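Local atomic coordinates of pleckstrin homology domain-containing family M member 2 (Homo sapiens, PDB entry 3CXB), a protein that binds the Salmonella effector SifA, interacts with kinesin and probably contributes to the endosomal tubulation linked to SifA. Residues F69-S74 / Q94-A99; G55-A60 / Q98-G103. All coordinates share one frame; numbering follows the deposited sequence.

How the contacts relate
Contacts 1 and 2 lie side by side beneath helix 86-100, with their centres about 3 Å apart. Contact 1 joins the helix to strand 68-73. Contact 2 joins the last turn of the helix to the neighbouring strand 54-59, at the edge of the sheet, and their helix segments overlap at Gln98 and Ala99. Between the two strands, Ile72 O to Gly55 N and Ile72 N to Gly56 O, each 2.9 Å, are probable hydrogen bonds. Across from helix to strand, Cys97 SG of contact 1 packs 3.6 Å from Cys57 CB of contact 2. Contact 1 is buried in the core, whereas contact 2 lies nearer the surface, about 11 Å from the centre of the chain.

Contact 1. Residues F69-S74 / Q94-A99; sequences FQVILS and QHLCQA
Val71, on strand 68-73, and Leu96, on helix 86-100, mark the nearest approach of the two backbones, with Val71 CA 8.3 Å from Leu96 CA, a gap filled by side chains. Within 94-99, Leu96 alone meets 69-74, and it touches two residues that are two positions apart on the strand. Its branch is carried outward by an extended second torsion (chi2 171°), which sets CD1 anti to CA and makes this methyl the point of contact. Leu96 CD1 approaches Phe69 CE1 at 3.9 Å, and the two side chains cross at about a right angle. The methyl comes at the ring obliquely, near the CE1 corner. Phe69 reaches this place because its CG stands between the backbone N and the carbonyl carbon (chi1 58°). The same Leu96 methyl, CD1, also lies 4.2 Å from Val71 CG2, so one carbon bridges the aromatic ring and the valine branch. This is how the C-terminal helix of a pleckstrin homology domain caps one open end of its bent antiparallel beta barrel, apolar residues of the helix dropping into the core. Further apolar groups close in around the three residues: Leu6 of strand 2-8 and Leu81 of strand 79-82 touch Phe69, Leu79 touches Val71, and Met49 touches both Val71 and Leu96. All three residues are buried, and the attraction across the contact is apolar, by van der Waals packing. The backbone of the strand is held separately, with Phe69 paired to Leu81 and Val71 to Leu79.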
loop_
_atom_site.group_PDB
_atom_site.type_symbol
_atom_site.label_atom_id
_atom_site.label_comp_id
_atom_site.label_asym_id
_atom_site.label_seq_id
_atom_site.Cartn_x
_atom_site.Cartn_y
_atom_site.Cartn_z
ATOM N N PHE B 69 0.026 7.154 -2.361
ATOM C CA PHE B 69 -1.133 7.013 -1.486
ATOM C C PHE B 69 -0.775 6.172 -0.263
ATOM O O PHE B 69 0.234 5.470 -0.253
ATOM C CB PHE B 69 -2.288 6.368 -2.242
ATOM C CG PHE B 69 -1.961 5.007 -2.812
ATOM C CD1 PHE B 69 -2.321 3.844 -2.130
ATOM C CD2 PHE B 69 -1.327 4.896 -4.047
ATOM C CE1 PHE B 69 -2.061 2.592 -2.671
ATOM C CE2 PHE B 69 -1.057 3.644 -4.605
ATOM C CZ PHE B 69 -1.424 2.488 -3.922
ATOM N N GLN B 70 -1.608 6.227 0.768
ATOM C CA GLN B 70 -1.303 5.486 1.972
ATOM C C GLN B 70 -2.464 4.687 2.550
ATOM O O GLN B 70 -3.633 5.002 2.335
ATOM C CB GLN B 70 -0.761 6.451 3.010
ATOM C CG GLN B 70 -1.716 7.583 3.293
ATOM C CD GLN B 70 -1.108 8.720 4.109
ATOM O OE1 GLN B 70 -1.837 9.511 4.708
ATOM N NE2 GLN B 70 0.225 8.821 4.118
ATOM N N VAL B 71 -2.114 3.628 3.274
ATOM C CA VAL B 71 -3.089 2.773 3.922
ATOM C C VAL B 71 -2.863 2.943 5.414
ATOM O O VAL B 71 -1.867 2.463 5.936
ATOM C CB VAL B 71 -2.866 1.297 3.544
ATOM C CG1 VAL B 71 -3.853 0.405 4.278
ATOM C CG2 VAL B 71 -3.039 1.126 2.053
ATOM N N ILE B 72 -3.777 3.637 6.090
ATOM C CA ILE B 72 -3.672 3.877 7.522
ATOM C C ILE B 72 -3.823 2.605 8.362
ATOM O O ILE B 72 -4.727 1.803 8.144
ATOM C CB ILE B 72 -4.723 4.893 7.999
ATOM C CG1 ILE B 72 -4.334 6.326 7.588
ATOM C CG2 ILE B 72 -4.804 4.840 9.511
ATOM C CD1 ILE B 72 -4.196 6.578 6.110
ATOM N N LEU B 73 -2.933 2.438 9.333
ATOM C CA LEU B 73 -2.964 1.271 10.190
ATOM C C LEU B 73 -3.007 1.661 11.656
ATOM O O LEU B 73 -2.376 2.628 12.072
ATOM C CB LEU B 73 -1.744 0.406 9.911
ATOM C CG LEU B 73 -1.647 -0.088 8.464
ATOM C CD1 LEU B 73 -0.302 -0.765 8.242
ATOM C CD2 LEU B 73 -2.780 -1.047 8.162
ATOM N N SER B 74 -3.747 0.881 12.431
ATOM C CA SER B 74 -3.925 1.120 13.852
ATOM C C SER B 74 -2.696 0.802 14.686
ATOM O O SER B 74 -2.044 -0.233 14.499
ATOM C CB SER B 74 -5.110 0.297 14.366
ATOM O OG SER B 74 -6.278 0.525 13.594
ATOM N N GLN B 94 -9.610 3.099 -5.349
ATOM C CA GLN B 94 -11.014 2.719 -5.376
ATOM C C GLN B 94 -11.263 1.334 -4.794
ATOM O O GLN B 94 -12.255 1.119 -4.102
ATOM C CB GLN B 94 -11.520 2.790 -6.811
ATOM C CG GLN B 94 -12.974 2.417 -7.009
ATOM C CD GLN B 94 -13.352 2.454 -8.477
ATOM O OE1 GLN B 94 -13.306 3.510 -9.110
ATOM N NE2 GLN B 94 -13.715 1.296 -9.032
ATOM N N HIS B 95 -10.365 0.395 -5.078
ATOM C CA HIS B 95 -10.524 -0.958 -4.560
ATOM C C HIS B 95 -10.304 -0.982 -3.052
ATOM O O HIS B 95 -11.130 -1.481 -2.307
ATOM C CB HIS B 95 -9.549 -1.939 -5.245
ATOM C CG HIS B 95 -9.978 -2.373 -6.618
ATOM N ND1 HIS B 95 -11.237 -2.873 -6.885
ATOM C CD2 HIS B 95 -9.302 -2.407 -7.792
ATOM C CE1 HIS B 95 -11.319 -3.193 -8.165
ATOM N NE2 HIS B 95 -10.159 -2.921 -8.736
ATOM N N LEU B 96 -9.188 -0.429 -2.613
ATOM C CA LEU B 96 -8.864 -0.406 -1.198
ATOM C C LEU B 96 -9.901 0.297 -0.325
ATOM O O LEU B 96 -10.232 -0.178 0.756
ATOM C CB LEU B 96 -7.503 0.253 -1.005
ATOM C CG LEU B 96 -6.345 -0.534 -1.616
ATOM C CD1 LEU B 96 -5.068 0.281 -1.573
ATOM C CD2 LEU B 96 -6.195 -1.838 -0.848
ATOM N N CYS B 97 -10.406 1.434 -0.784
ATOM C CA CYS B 97 -11.390 2.163 -0.006
ATOM C C CYS B 97 -12.688 1.384 0.011
ATOM O O CYS B 97 -13.466 1.460 0.967
ATOM C CB CYS B 97 -11.585 3.565 -0.582
ATOM S SG CYS B 97 -10.073 4.583 -0.484
ATOM N N GLN B 98 -12.912 0.613 -1.043
ATOM C CA GLN B 98 -14.110 -0.207 -1.125
ATOM C C GLN B 98 -14.016 -1.276 -0.027
ATOM O O GLN B 98 -14.949 -1.477 0.748
ATOM C CB GLN B 98 -14.192 -0.855 -2.501
ATOM C CG GLN B 98 -15.597 -1.139 -2.987
ATOM C CD GLN B 98 -15.624 -1.286 -4.491
ATOM O OE1 GLN B 98 -15.208 -2.308 -5.051
ATOM N NE2 GLN B 98 -16.079 -0.243 -5.163
ATOM N N ALA B 99 -12.870 -1.944 0.048
ATOM C CA ALA B 99 -12.643 -2.975 1.054
ATOM C C ALA B 99 -12.817 -2.404 2.459
ATOM O O ALA B 99 -13.290 -3.091 3.360
ATOM C CB ALA B 99 -11.243 -3.562 0.905
#

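Contact 2. Residues G55-A60 / Q98-G103; sequences GGCRRA and QAVSKG
Gly56 and Cys57 meet a single side chain, Val100 in the last turn of helix 86-100, and the backbones come closest where Gly56 CA lies 6.5 Å from Val100 CA. The segment belongs to strand 54-59, the outermost strand on this side of the sheet within this chain, and Gly55 and Gly56 pair through their backbones with Ile72 of the adjacent strand. At Gly56 the backbone has a positive phi (136°), a region glycine enters easily, and with no side chain in the way the valine methyl comes to the bare alpha carbon, Gly56 CA lying 4.4 Å from Val100 CG2. Cys57 follows with its CB directed toward the helix, and its sulfur is the atom that nears the valine, with Cys57 SG 4.4 Å from Val100 CG2. CG2 is the nearer methyl to both residues, in a loose van der Waals approach, and CG1 stands only slightly farther from the glycine. The first torsion of Val100 (chi1 175°) turns CG1 anti to the backbone N and leaves CG2 beside that N. Cys57 also packs against Met93, Leu96 and Cys97, earlier in the helix, and against Met49 in a loop, so the apolar seam continues inward from Val100. Past it the strand slants along the helix toward its start. Arg58 makes a weak hydrogen bond from NE to Gln70 OE1 on the adjacent strand, whereas Arg59 forms a salt bridge through NH1 with Glu86 and touches Met89. Across from the segment, the chain leaves the helix after Val100, with Lys102 N bonded to Ala99 O at 3.2 Å. A C-terminal helix that caps one open end of the bent beta barrel, here running beside strand 54-59 down to its last turn, is a hallmark of the pleckstrin homology fold.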
loop_
_atom_site.group_PDB
_atom_site.type_symbol
_atom_site.label_atom_id
_atom_site.label_comp_id
_atom_site.label_asym_id
_atom_site.label_seq_id
_atom_site.Cartn_x
_atom_site.Cartn_y
_atom_site.Cartn_z
ATOM N N GLY B 55 -7.412 1.993 9.213
ATOM C CA GLY B 55 -8.037 3.246 9.554
ATOM C C GLY B 55 -8.520 3.993 8.340
ATOM O O GLY B 55 -9.171 5.021 8.489
ATOM N N GLY B 56 -8.219 3.487 7.141
ATOM C CA GLY B 56 -8.651 4.159 5.925
ATOM C C GLY B 56 -7.565 4.234 4.868
ATOM O O GLY B 56 -6.507 3.617 5.018
ATOM N N CYS B 57 -7.832 4.970 3.790
ATOM C CA CYS B 57 -6.878 5.153 2.690
ATOM C C CYS B 57 -7.041 6.561 2.142
ATOM O O CYS B 57 -8.155 7.072 2.072
ATOM C CB CYS B 57 -7.166 4.199 1.518
ATOM S SG CYS B 57 -7.047 2.429 1.802
ATOM N N ARG B 58 -5.953 7.179 1.714
ATOM C CA ARG B 58 -6.060 8.503 1.136
ATOM C C ARG B 58 -4.923 8.753 0.148
ATOM O O ARG B 58 -3.910 8.070 0.168
ATOM C CB ARG B 58 -6.040 9.562 2.244
ATOM C CG ARG B 58 -4.746 9.622 3.030
ATOM C CD ARG B 58 -4.867 10.564 4.219
ATOM N NE ARG B 58 -3.739 11.489 4.303
ATOM C CZ ARG B 58 -3.663 12.648 3.653
ATOM N NH1 ARG B 58 -4.652 13.050 2.857
ATOM N NH2 ARG B 58 -2.594 13.415 3.812
ATOM N N ARG B 59 -5.106 9.716 -0.739
ATOM C CA ARG B 59 -4.055 10.064 -1.669
ATOM C C ARG B 59 -3.083 10.858 -0.801
ATOM O O ARG B 59 -3.509 11.602 0.084
ATOM C CB ARG B 59 -4.611 10.935 -2.798
ATOM C CG ARG B 59 -5.235 10.167 -3.963
ATOM C CD ARG B 59 -6.234 11.058 -4.663
ATOM N NE ARG B 59 -6.073 11.111 -6.112
ATOM C CZ ARG B 59 -6.871 10.495 -6.971
ATOM N NH1 ARG B 59 -6.656 10.599 -8.276
ATOM N NH2 ARG B 59 -7.886 9.768 -6.521
ATOM N N ALA B 60 -1.786 10.704 -1.038
ATOM C CA ALA B 60 -0.796 11.407 -0.236
ATOM C C ALA B 60 -0.295 12.693 -0.867
ATOM O O ALA B 60 -0.638 13.026 -1.999
ATOM C CB ALA B 60 0.375 10.490 0.053
ATOM N N GLN B 98 -12.912 0.613 -1.043
ATOM C CA GLN B 98 -14.110 -0.207 -1.125
ATOM C C GLN B 98 -14.016 -1.276 -0.027
ATOM O O GLN B 98 -14.949 -1.477 0.748
ATOM C CB GLN B 98 -14.192 -0.855 -2.501
ATOM C CG GLN B 98 -15.597 -1.139 -2.987
ATOM C CD GLN B 98 -15.624 -1.286 -4.491
ATOM O OE1 GLN B 98 -15.208 -2.308 -5.051
ATOM N NE2 GLN B 98 -16.079 -0.243 -5.163
ATOM N N ALA B 99 -12.870 -1.944 0.048
ATOM C CA ALA B 99 -12.643 -2.975 1.054
ATOM C C ALA B 99 -12.817 -2.404 2.459
ATOM O O ALA B 99 -13.290 -3.091 3.360
ATOM C CB ALA B 99 -11.243 -3.562 0.905
ATOM N N VAL B 100 -12.427 -1.156 2.675
ATOM C CA VAL B 100 -12.603 -0.599 4.007
ATOM C C VAL B 100 -14.093 -0.506 4.340
ATOM O O VAL B 100 -14.500 -0.758 5.466
ATOM C CB VAL B 100 -11.980 0.806 4.121
ATOM C CG1 VAL B 100 -12.289 1.406 5.495
ATOM C CG2 VAL B 100 -10.502 0.729 3.906
ATOM N N SER B 101 -14.904 -0.159 3.346
ATOM C CA SER B 101 -16.339 -0.020 3.555
ATOM C C SER B 101 -17.041 -1.308 3.999
ATOM O O SER B 101 -18.245 -1.299 4.231
ATOM C CB SER B 101 -17.003 0.516 2.284
ATOM O OG SER B 101 -16.494 1.788 1.926
ATOM N N LYS B 102 -16.291 -2.400 4.128
ATOM C CA LYS B 102 -16.857 -3.686 4.542
ATOM C C LYS B 102 -16.202 -4.199 5.827
ATOM O O LYS B 102 -15.937 -3.416 6.737
ATOM C CB LYS B 102 -16.677 -4.715 3.430
ATOM C CG LYS B 102 -17.301 -4.300 2.103
ATOM C CD LYS B 102 -17.156 -5.388 1.052
ATOM C CE LYS B 102 -17.851 -6.668 1.494
ATOM N NZ LYS B 102 -17.589 -7.791 0.557
ATOM N N GLY B 103 -15.943 -5.506 5.906
ATOM C CA GLY B 103 -15.315 -6.068 7.096
ATOM C C GLY B 103 -15.516 -7.558 7.398
ATOM O O GLY B 103 -16.292 -8.246 6.698
#